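PDB 7D6V: fumarate reductase iron-sulfur subunit from Mycolicibacterium smegmatis, which probably relays electrons through its three iron-sulfur clusters from the flavoprotein subunit toward quinone, as part of mycobacterial succinate dehydrogenase Sdh1. Local coordinates for residues R176-D181 and I225-R230; T187-E192 and A232-D237. One frame throughout, in Å; residues are numbered along the deposited sequence.

How the contacts relate
Both contacts use helix 219-235, contact 1 through residues 225-230 and contact 2 through its last residues, within the segment 232-237. Their centres lie 9 Å apart. The partners, helix 171-181 and the segment 187-192, follow each other in the chain, so the segments of the two contacts alternate in sequence. Lys191 joins them: its NZ is 3.5 Å from Asp181 OD2, a long and weak ion pair, and its CE lies 3.7 Å from Arg230 CB. Contact 1 is the buried one, with the Met227 side chain about 11 Å from the Fe3-S4 cluster. Contact 2 is at the surface; its segment 232-237 also carries Tyr236, whose CE1 is 3.6 Å from O1 of ubiquinone-1.

Contact 1: R176-D181 and I225-R230; sequences RIAELD and IPMKER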
ATOM      1  N   ARG B 176       2.536  -8.695 -11.413  1.00 12.34           N
ATOM      2  CA  ARG B 176       1.215  -9.288 -11.219  1.00 12.34           C
ATOM      3  C   ARG B 176       1.104 -10.639 -11.919  1.00 12.34           C
ATOM      4  O   ARG B 176       0.514 -11.584 -11.379  1.00 12.34           O
ATOM      5  CB  ARG B 176       0.142  -8.322 -11.721  1.00 12.34           C
ATOM      6  CG  ARG B 176      -1.234  -8.928 -11.864  1.00 12.34           C
ATOM      7  CD  ARG B 176      -2.085  -8.656 -10.644  1.00 12.34           C
ATOM      8  NE  ARG B 176      -3.462  -9.093 -10.844  1.00 12.34           N
ATOM      9  CZ  ARG B 176      -4.047 -10.059 -10.148  1.00 12.34           C
ATOM     10  NH1 ARG B 176      -3.378 -10.694  -9.199  1.00 12.34           N
ATOM     11  NH2 ARG B 176      -5.304 -10.388 -10.402  1.00 12.34           N
ATOM     12  N   ILE B 177       1.660 -10.745 -13.126  1.00 12.53           N
ATOM     13  CA  ILE B 177       1.692 -12.023 -13.831  1.00 12.53           C
ATOM     14  C   ILE B 177       2.483 -13.053 -13.033  1.00 12.53           C
ATOM     15  O   ILE B 177       2.080 -14.214 -12.925  1.00 12.53           O
ATOM     16  CB  ILE B 177       2.267 -11.844 -15.248  1.00 12.53           C
ATOM     17  CG1 ILE B 177       1.301 -11.043 -16.119  1.00 12.53           C
ATOM     18  CG2 ILE B 177       2.550 -13.189 -15.890  1.00 12.53           C
ATOM     19  CD1 ILE B 177       1.865 -10.676 -17.468  1.00 12.53           C
ATOM     20  N   ALA B 178       3.620 -12.646 -12.466  1.00 12.83           N
ATOM     21  CA  ALA B 178       4.401 -13.558 -11.632  1.00 12.83           C
ATOM     22  C   ALA B 178       3.626 -13.976 -10.388  1.00 12.83           C
ATOM     23  O   ALA B 178       3.690 -15.136  -9.964  1.00 12.83           O
ATOM     24  CB  ALA B 178       5.725 -12.908 -11.241  1.00 12.83           C
ATOM     25  N   GLU B 179       2.899 -13.037  -9.783  1.00 13.69           N
ATOM     26  CA  GLU B 179       2.097 -13.339  -8.602  1.00 13.69           C
ATOM     27  C   GLU B 179       1.009 -14.355  -8.920  1.00 13.69           C
ATOM     28  O   GLU B 179       0.739 -15.257  -8.120  1.00 13.69           O
ATOM     29  CB  GLU B 179       1.502 -12.042  -8.049  1.00 13.69           C
ATOM     30  CG  GLU B 179       0.826 -12.150  -6.691  1.00 13.69           C
ATOM     31  CD  GLU B 179      -0.608 -12.626  -6.781  1.00 13.69           C
ATOM     32  OE1 GLU B 179      -1.254 -12.365  -7.815  1.00 13.69           O
ATOM     33  OE2 GLU B 179      -1.089 -13.266  -5.824  1.00 13.69           O
ATOM     34  N   LEU B 180       0.369 -14.221 -10.081  1.00 13.39           N
ATOM     35  CA  LEU B 180      -0.653 -15.191 -10.466  1.00 13.39           C
ATOM     36  C   LEU B 180      -0.040 -16.522 -10.882  1.00 13.39           C
ATOM     37  O   LEU B 180      -0.655 -17.575 -10.684  1.00 13.39           O
ATOM     38  CB  LEU B 180      -1.515 -14.624 -11.590  1.00 13.39           C
ATOM     39  CG  LEU B 180      -2.535 -13.574 -11.156  1.00 13.39           C
ATOM     40  CD1 LEU B 180      -3.119 -12.866 -12.358  1.00 13.39           C
ATOM     41  CD2 LEU B 180      -3.627 -14.216 -10.329  1.00 13.39           C
ATOM     42  N   ASP B 181       1.164 -16.496 -11.455  1.00 13.56           N
ATOM     43  CA  ASP B 181       1.836 -17.725 -11.861  1.00 13.56           C
ATOM     44  C   ASP B 181       2.314 -18.533 -10.662  1.00 13.56           C
ATOM     45  O   ASP B 181       2.321 -19.767 -10.713  1.00 13.56           O
ATOM     46  CB  ASP B 181       3.010 -17.386 -12.779  1.00 13.56           C
ATOM     47  CG  ASP B 181       3.429 -18.551 -13.647  1.00 13.56           C
ATOM     48  OD1 ASP B 181       2.628 -18.978 -14.500  1.00 13.56           O
ATOM     49  OD2 ASP B 181       4.567 -19.034 -13.487  1.00 13.56           O
ATOM     50  N   ILE B 225      13.140 -11.759 -13.327  1.00 10.89           N
ATOM     51  CA  ILE B 225      14.104 -12.787 -13.720  1.00 10.89           C
ATOM     52  C   ILE B 225      13.512 -14.191 -13.629  1.00 10.89           C
ATOM     53  O   ILE B 225      13.733 -14.989 -14.555  1.00 10.89           O
ATOM     54  CB  ILE B 225      15.407 -12.626 -12.916  1.00 10.89           C
ATOM     55  CG1 ILE B 225      16.138 -11.356 -13.345  1.00 10.89           C
ATOM     56  CG2 ILE B 225      16.309 -13.834 -13.101  1.00 10.89           C
ATOM     57  CD1 ILE B 225      17.217 -10.921 -12.397  1.00 10.89           C
ATOM     58  N   PRO B 226      12.794 -14.571 -12.562  1.00 11.25           N
ATOM     59  CA  PRO B 226      12.133 -15.888 -12.581  1.00 11.25           C
ATOM     60  C   PRO B 226      11.167 -16.073 -13.737  1.00 11.25           C
ATOM     61  O   PRO B 226      11.114 -17.161 -14.326  1.00 11.25           O
ATOM     62  CB  PRO B 226      11.413 -15.925 -11.228  1.00 11.25           C
ATOM     63  CG  PRO B 226      12.222 -15.066 -10.362  1.00 11.25           C
ATOM     64  CD  PRO B 226      12.706 -13.953 -11.227  1.00 11.25           C
ATOM     65  N   MET B 227      10.405 -15.038 -14.094  1.00 11.91           N
ATOM     66  CA  MET B 227       9.480 -15.174 -15.212  1.00 11.91           C
ATOM     67  C   MET B 227      10.222 -15.272 -16.536  1.00 11.91           C
ATOM     68  O   MET B 227       9.787 -15.988 -17.440  1.00 11.91           O
ATOM     69  CB  MET B 227       8.489 -14.014 -15.236  1.00 11.91           C
ATOM     70  CG  MET B 227       7.447 -14.089 -14.143  1.00 11.91           C
ATOM     71  SD  MET B 227       6.283 -15.449 -14.361  1.00 11.91           S
ATOM     72  CE  MET B 227       5.753 -15.193 -16.048  1.00 11.91           C
ATOM     73  N   LYS B 228      11.343 -14.564 -16.668  1.00 11.18           N
ATOM     74  CA  LYS B 228      12.162 -14.710 -17.867  1.00 11.18           C
ATOM     75  C   LYS B 228      12.725 -16.120 -17.973  1.00 11.18           C
ATOM     76  O   LYS B 228      12.792 -16.689 -19.066  1.00 11.18           O
ATOM     77  CB  LYS B 228      13.287 -13.678 -17.867  1.00 11.18           C
ATOM     78  CG  LYS B 228      12.843 -12.289 -18.274  1.00 11.18           C
ATOM     79  CD  LYS B 228      13.949 -11.276 -18.076  1.00 11.18           C
ATOM     80  CE  LYS B 228      13.544  -9.906 -18.592  1.00 11.18           C
ATOM     81  NZ  LYS B 228      13.784  -9.750 -20.050  1.00 11.18           N
ATOM     82  N   GLU B 229      13.125 -16.702 -16.843  1.00 11.80           N
ATOM     83  CA  GLU B 229      13.613 -18.077 -16.853  1.00 11.80           C
ATOM     84  C   GLU B 229      12.509 -19.062 -17.224  1.00 11.80           C
ATOM     85  O   GLU B 229      12.753 -20.032 -17.948  1.00 11.80           O
ATOM     86  CB  GLU B 229      14.220 -18.420 -15.496  1.00 11.80           C
ATOM     87  CG  GLU B 229      15.535 -17.718 -15.222  1.00 11.80           C
ATOM     88  CD  GLU B 229      16.642 -18.169 -16.157  1.00 11.80           C
ATOM     89  OE1 GLU B 229      17.020 -19.358 -16.112  1.00 11.80           O
ATOM     90  OE2 GLU B 229      17.134 -17.336 -16.944  1.00 11.80           O
ATOM     91  N   ARG B 230      11.287 -18.834 -16.740  1.00 12.35           N
ATOM     92  CA  ARG B 230      10.168 -19.696 -17.121  1.00 12.35           C
ATOM     93  C   ARG B 230       9.822 -19.547 -18.602  1.00 12.35           C
ATOM     94  O   ARG B 230       9.517 -20.535 -19.286  1.00 12.35           O
ATOM     95  CB  ARG B 230       8.961 -19.390 -16.239  1.00 12.35           C
ATOM     96  CG  ARG B 230       9.231 -19.655 -14.773  1.00 12.35           C
ATOM     97  CD  ARG B 230       8.086 -19.256 -13.872  1.00 12.35           C
ATOM     98  NE  ARG B 230       8.393 -19.576 -12.482  1.00 12.35           N
ATOM     99  CZ  ARG B 230       7.497 -19.965 -11.582  1.00 12.35           C
ATOM    100  NH1 ARG B 230       6.222 -20.081 -11.916  1.00 12.35           N
ATOM    101  NH2 ARG B 230       7.877 -20.237 -10.345  1.00 12.35           N
TER
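Met227 reaches from helix 219-235 to the side of helix 171-181 and lies against Ala178 and Ile177. The two helix segments cross at 67°, with their axes 10.2 Å apart at the closest point. Met227 CG sits 3.6 Å from Ala178 CB. Ala178 is small, so the sulfur can also come near the backbone, with Met227 SD 3.8 Å from Ala178 CA. Bends at chi2 (-68°) and chi3 fold the Met227 chain and carry its methyl to Ile177. There Met227 CE meets Ile177 CG2 at 3.8 Å, and the two side chains cross at about a right angle.

One turn further on, Arg230 and Asp181 form a salt bridge. Arg230 is extended from CG to NE and slides past the Asp181 side chain in the opposite direction. Its NH1 donates to Asp181 OD2, and the modelled 2.5 Å between these atoms should not be taken as exact at this resolution. The bond is bent. The donor comes to the anti side of OD2, out of the carboxylate plane, and the carboxylate and guanidinium planes are 68° apart. This is a one-oxygen grip and not a two-pronged one.

The other terminal nitrogen, Arg230 NH2, donates a hydrogen bond to Gly215 O of the membrane anchor subunit. Lys218 NZ of that subunit donates a hydrogen bond to Asp181 O.

All five touching residues are buried. The apolar part joins helices 171-181 and 219-235. The buried Asp181 carboxylate faces Arg230 and, more weakly, Lys191, which would probably favour its charged form.

Contact 2: T187-E192 and A232-D237; sequences TVDRKE and ADRKYD. With UQ1 (ubiquinone-1), chain H.
This is a charged surface contact between the start of helix 191-196, with the loop before it, and the C-terminal part of helix 219-235. Arg234 is the centre of it. Asp189 meets the edge of the Arg234 guanidinium, near its plane, with Asp189 OD2 3.5 Å from Arg234 NH2. OD2 is almost as close to Arg234 NE, but the carboxylate plane is turned 51° from the guanidinium.

Lys191 comes over one face of the same group. Its CD lies 3.8 Å from Arg234 CZ, above the centre of the guanidinium. The Lys191 chain runs extended until a bend at chi4 (69°) turns NZ toward Asp189. NZ then donates to Asp189 OD1 at 3.1 Å, nearly in line with the C-O bond. The two cations therefore share one carboxylate, one at each oxygen. Its negative charge probably lets Lys191 NZ and Arg234 NH2 sit as close as 3.9 Å.

Glu192 lies farther along, beside Arg234 and Lys235. Its OE1 is 3.4 Å from Lys235 CG. The ion pair of Glu192 OE2 with Lys235 NZ is long, at 3.6 Å. Lys235 CB covers one face of the Tyr236 ring.

Tyr236, just past this helix, is what meets ubiquinone-1. The quinone O1 stands at the ring edge, near its plane, and Tyr236 CB is 3.8 Å from C11 of the quinone tail. Asp233 and Asp237 form salt bridges with Arg156 of the membrane anchor subunit.

Asp189, Lys191 and Arg234 make a three-residue salt-bridge network that ties the two helices together. Separately, a quinone probably bordered by both the iron-sulfur and membrane anchor subunits is as in other succinate dehydrogenases.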
ATOM      1  N   THR B 187      -4.830 -21.842 -12.208  1.00 18.23           N
ATOM      2  CA  THR B 187      -4.891 -22.838 -13.270  1.00 18.23           C
ATOM      3  C   THR B 187      -4.314 -22.362 -14.596  1.00 18.23           C
ATOM      4  O   THR B 187      -3.720 -23.164 -15.319  1.00 18.23           O
ATOM      5  CB  THR B 187      -6.350 -23.283 -13.474  1.00 18.23           C
ATOM      6  OG1 THR B 187      -6.743 -24.137 -12.394  1.00 18.23           O
ATOM      7  CG2 THR B 187      -6.535 -24.033 -14.784  1.00 18.23           C
ATOM      8  N   VAL B 188      -4.426 -21.076 -14.909  1.00 17.41           N
ATOM      9  CA  VAL B 188      -3.978 -20.544 -16.192  1.00 17.41           C
ATOM     10  C   VAL B 188      -2.457 -20.456 -16.218  1.00 17.41           C
ATOM     11  O   VAL B 188      -1.806 -20.222 -15.194  1.00 17.41           O
ATOM     12  CB  VAL B 188      -4.636 -19.173 -16.448  1.00 17.41           C
ATOM     13  CG1 VAL B 188      -4.252 -18.625 -17.809  1.00 17.41           C
ATOM     14  CG2 VAL B 188      -6.139 -19.293 -16.327  1.00 17.41           C
ATOM     15  N   ASP B 189      -1.878 -20.648 -17.406  1.00 18.08           N
ATOM     16  CA  ASP B 189      -0.424 -20.673 -17.543  1.00 18.08           C
ATOM     17  C   ASP B 189       0.164 -19.266 -17.617  1.00 18.08           C
ATOM     18  O   ASP B 189       0.954 -18.868 -16.754  1.00 18.08           O
ATOM     19  CB  ASP B 189      -0.036 -21.489 -18.779  1.00 18.08           C
ATOM     20  CG  ASP B 189       1.425 -21.888 -18.779  1.00 18.08           C
ATOM     21  OD1 ASP B 189       2.147 -21.520 -17.832  1.00 18.08           O
ATOM     22  OD2 ASP B 189       1.850 -22.582 -19.725  1.00 18.08           O
ATOM     23  N   ARG B 190      -0.202 -18.504 -18.650  1.00 16.07           N
ATOM     24  CA  ARG B 190       0.183 -17.110 -18.880  1.00 16.07           C
ATOM     25  C   ARG B 190       1.644 -16.929 -19.281  1.00 16.07           C
ATOM     26  O   ARG B 190       2.048 -15.797 -19.583  1.00 16.07           O
ATOM     27  CB  ARG B 190      -0.092 -16.210 -17.667  1.00 16.07           C
ATOM     28  CG  ARG B 190      -1.543 -16.141 -17.244  1.00 16.07           C
ATOM     29  CD  ARG B 190      -1.703 -15.211 -16.058  1.00 16.07           C
ATOM     30  NE  ARG B 190      -2.943 -15.453 -15.327  1.00 16.07           N
ATOM     31  CZ  ARG B 190      -3.095 -16.400 -14.409  1.00 16.07           C
ATOM     32  NH1 ARG B 190      -2.087 -17.203 -14.109  1.00 16.07           N
ATOM     33  NH2 ARG B 190      -4.258 -16.546 -13.796  1.00 16.07           N
ATOM     34  N   LYS B 191       2.450 -17.992 -19.304  1.00 16.01           N
ATOM     35  CA  LYS B 191       3.872 -17.841 -19.596  1.00 16.01           C
ATOM     36  C   LYS B 191       4.102 -17.354 -21.022  1.00 16.01           C
ATOM     37  O   LYS B 191       4.906 -16.445 -21.253  1.00 16.01           O
ATOM     38  CB  LYS B 191       4.598 -19.164 -19.354  1.00 16.01           C
ATOM     39  CG  LYS B 191       4.849 -19.480 -17.889  1.00 16.01           C
ATOM     40  CD  LYS B 191       5.646 -20.760 -17.740  1.00 16.01           C
ATOM     41  CE  LYS B 191       5.751 -21.186 -16.290  1.00 16.01           C
ATOM     42  NZ  LYS B 191       4.446 -21.638 -15.749  1.00 16.01           N
ATOM     43  N   GLU B 192       3.409 -17.950 -21.995  1.00 17.45           N
ATOM     44  CA  GLU B 192       3.560 -17.520 -23.382  1.00 17.45           C
ATOM     45  C   GLU B 192       3.074 -16.093 -23.585  1.00 17.45           C
ATOM     46  O   GLU B 192       3.712 -15.309 -24.298  1.00 17.45           O
ATOM     47  CB  GLU B 192       2.811 -18.469 -24.317  1.00 17.45           C
ATOM     48  CG  GLU B 192       3.361 -19.871 -24.345  1.00 17.45           C
ATOM     49  CD  GLU B 192       4.764 -19.916 -24.905  1.00 17.45           C
ATOM     50  OE1 GLU B 192       5.690 -20.278 -24.156  1.00 17.45           O
ATOM     51  OE2 GLU B 192       4.942 -19.589 -26.097  1.00 17.45           O
ATOM     52  N   ALA B 232      11.965 -18.782 -20.878  1.00 12.60           N
ATOM     53  CA  ALA B 232      13.035 -19.498 -21.563  1.00 12.60           C
ATOM     54  C   ALA B 232      12.811 -21.003 -21.515  1.00 12.60           C
ATOM     55  O   ALA B 232      13.128 -21.712 -22.475  1.00 12.60           O
ATOM     56  CB  ALA B 232      14.384 -19.134 -20.951  1.00 12.60           C
ATOM     57  N   ASP B 233      12.284 -21.509 -20.398  1.00 13.25           N
ATOM     58  CA  ASP B 233      11.843 -22.899 -20.338  1.00 13.25           C
ATOM     59  C   ASP B 233      10.885 -23.207 -21.477  1.00 13.25           C
ATOM     60  O   ASP B 233      11.030 -24.209 -22.182  1.00 13.25           O
ATOM     61  CB  ASP B 233      11.146 -23.182 -19.008  1.00 13.25           C
ATOM     62  CG  ASP B 233      12.103 -23.503 -17.896  1.00 13.25           C
ATOM     63  OD1 ASP B 233      13.311 -23.655 -18.158  1.00 13.25           O
ATOM     64  OD2 ASP B 233      11.628 -23.615 -16.751  1.00 13.25           O
ATOM     65  N   ARG B 234       9.887 -22.346 -21.659  1.00 15.06           N
ATOM     66  CA  ARG B 234       8.839 -22.630 -22.633  1.00 15.06           C
ATOM     67  C   ARG B 234       9.281 -22.410 -24.076  1.00 15.06           C
ATOM     68  O   ARG B 234       8.792 -23.100 -24.975  1.00 15.06           O
ATOM     69  CB  ARG B 234       7.611 -21.775 -22.335  1.00 15.06           C
ATOM     70  CG  ARG B 234       6.822 -22.210 -21.120  1.00 15.06           C
ATOM     71  CD  ARG B 234       6.216 -23.581 -21.331  1.00 15.06           C
ATOM     72  NE  ARG B 234       5.168 -23.864 -20.356  1.00 15.06           N
ATOM     73  CZ  ARG B 234       5.392 -24.326 -19.131  1.00 15.06           C
ATOM     74  NH1 ARG B 234       6.634 -24.562 -18.728  1.00 15.06           N
ATOM     75  NH2 ARG B 234       4.377 -24.556 -18.310  1.00 15.06           N
ATOM     76  N   LYS B 235      10.191 -21.474 -24.325  1.00 14.88           N
ATOM     77  CA  LYS B 235      10.438 -20.981 -25.676  1.00 14.88           C
ATOM     78  C   LYS B 235      11.876 -21.117 -26.149  1.00 14.88           C
ATOM     79  O   LYS B 235      12.099 -21.397 -27.327  1.00 14.88           O
ATOM     80  CB  LYS B 235      10.028 -19.506 -25.773  1.00 14.88           C
ATOM     81  CG  LYS B 235       8.537 -19.264 -25.738  1.00 14.88           C
ATOM     82  CD  LYS B 235       8.228 -17.785 -25.643  1.00 14.88           C
ATOM     83  CE  LYS B 235       8.360 -17.109 -26.990  1.00 14.88           C
ATOM     84  NZ  LYS B 235       7.202 -17.403 -27.872  1.00 14.88           N
ATOM     85  N   TYR B 236      12.860 -20.918 -25.276  1.00 14.53           N
ATOM     86  CA  TYR B 236      14.245 -20.747 -25.700  1.00 14.53           C
ATOM     87  C   TYR B 236      15.162 -21.828 -25.143  1.00 14.53           C
ATOM     88  O   TYR B 236      16.339 -21.576 -24.884  1.00 14.53           O
ATOM     89  CB  TYR B 236      14.759 -19.366 -25.298  1.00 14.53           C
ATOM     90  CG  TYR B 236      13.864 -18.232 -25.726  1.00 14.53           C
ATOM     91  CD1 TYR B 236      13.547 -18.040 -27.062  1.00 14.53           C
ATOM     92  CD2 TYR B 236      13.335 -17.353 -24.796  1.00 14.53           C
ATOM     93  CE1 TYR B 236      12.729 -17.010 -27.458  1.00 14.53           C
ATOM     94  CE2 TYR B 236      12.515 -16.317 -25.185  1.00 14.53           C
ATOM     95  CZ  TYR B 236      12.216 -16.152 -26.517  1.00 14.53           C
ATOM     96  OH  TYR B 236      11.401 -15.123 -26.916  1.00 14.53           O
ATOM     97  N   ASP B 237      14.646 -23.034 -24.961  1.00 15.50           N
ATOM     98  CA  ASP B 237      15.426 -24.131 -24.388  1.00 15.50           C
ATOM     99  C   ASP B 237      15.532 -25.261 -25.397  1.00 15.50           C
ATOM    100  O   ASP B 237      14.538 -25.973 -25.632  1.00 15.50           O
ATOM    101  CB  ASP B 237      14.790 -24.624 -23.091  1.00 15.50           C
ATOM    102  CG  ASP B 237      15.811 -25.138 -22.100  1.00 15.50           C
ATOM    103  OD1 ASP B 237      15.650 -24.874 -20.895  1.00 15.50           O
ATOM    104  OD2 ASP B 237      16.775 -25.807 -22.524  1.00 15.50           O
TER
HETATM  105  C1  UQ1 H 301      14.392 -17.097 -31.416  1.00 18.81           C
HETATM  106  O1  UQ1 H 301      13.848 -17.885 -30.722  1.00 18.81           O
HETATM  107  C2  UQ1 H 301      13.603 -15.956 -32.048  1.00 18.81           C
HETATM  108  O2  UQ1 H 301      12.229 -15.836 -31.810  1.00 18.81           O
HETATM  109  CM2 UQ1 H 301      11.425 -16.178 -32.902  1.00 18.81           C
HETATM  110  C3  UQ1 H 301      14.313 -14.943 -32.941  1.00 18.81           C
HETATM  111  O3  UQ1 H 301      13.591 -13.896 -33.523  1.00 18.81           O
HETATM  112  CM3 UQ1 H 301      13.476 -12.761 -32.714  1.00 18.81           C
HETATM  113  C4  UQ1 H 301      15.809 -15.074 -33.201  1.00 18.81           C
HETATM  114  O4  UQ1 H 301      16.359 -14.289 -33.893  1.00 18.81           O
HETATM  115  C5  UQ1 H 301      16.598 -16.215 -32.567  1.00 18.81           C
HETATM  116  CM5 UQ1 H 301      18.096 -16.348 -32.824  1.00 18.81           C
HETATM  117  C6  UQ1 H 301      15.888 -17.228 -31.677  1.00 18.81           C
HETATM  118  C7  UQ1 H 301      16.674 -18.367 -31.037  1.00 18.81           C
HETATM  119  C8  UQ1 H 301      17.174 -17.883 -29.678  1.00 18.81           C
HETATM  120  C9  UQ1 H 301      17.240 -18.699 -28.651  1.00 18.81           C
HETATM  121  C10 UQ1 H 301      16.815 -20.157 -28.802  1.00 18.81           C
HETATM  122  C11 UQ1 H 301      17.742 -18.180 -27.308  1.00 18.81           C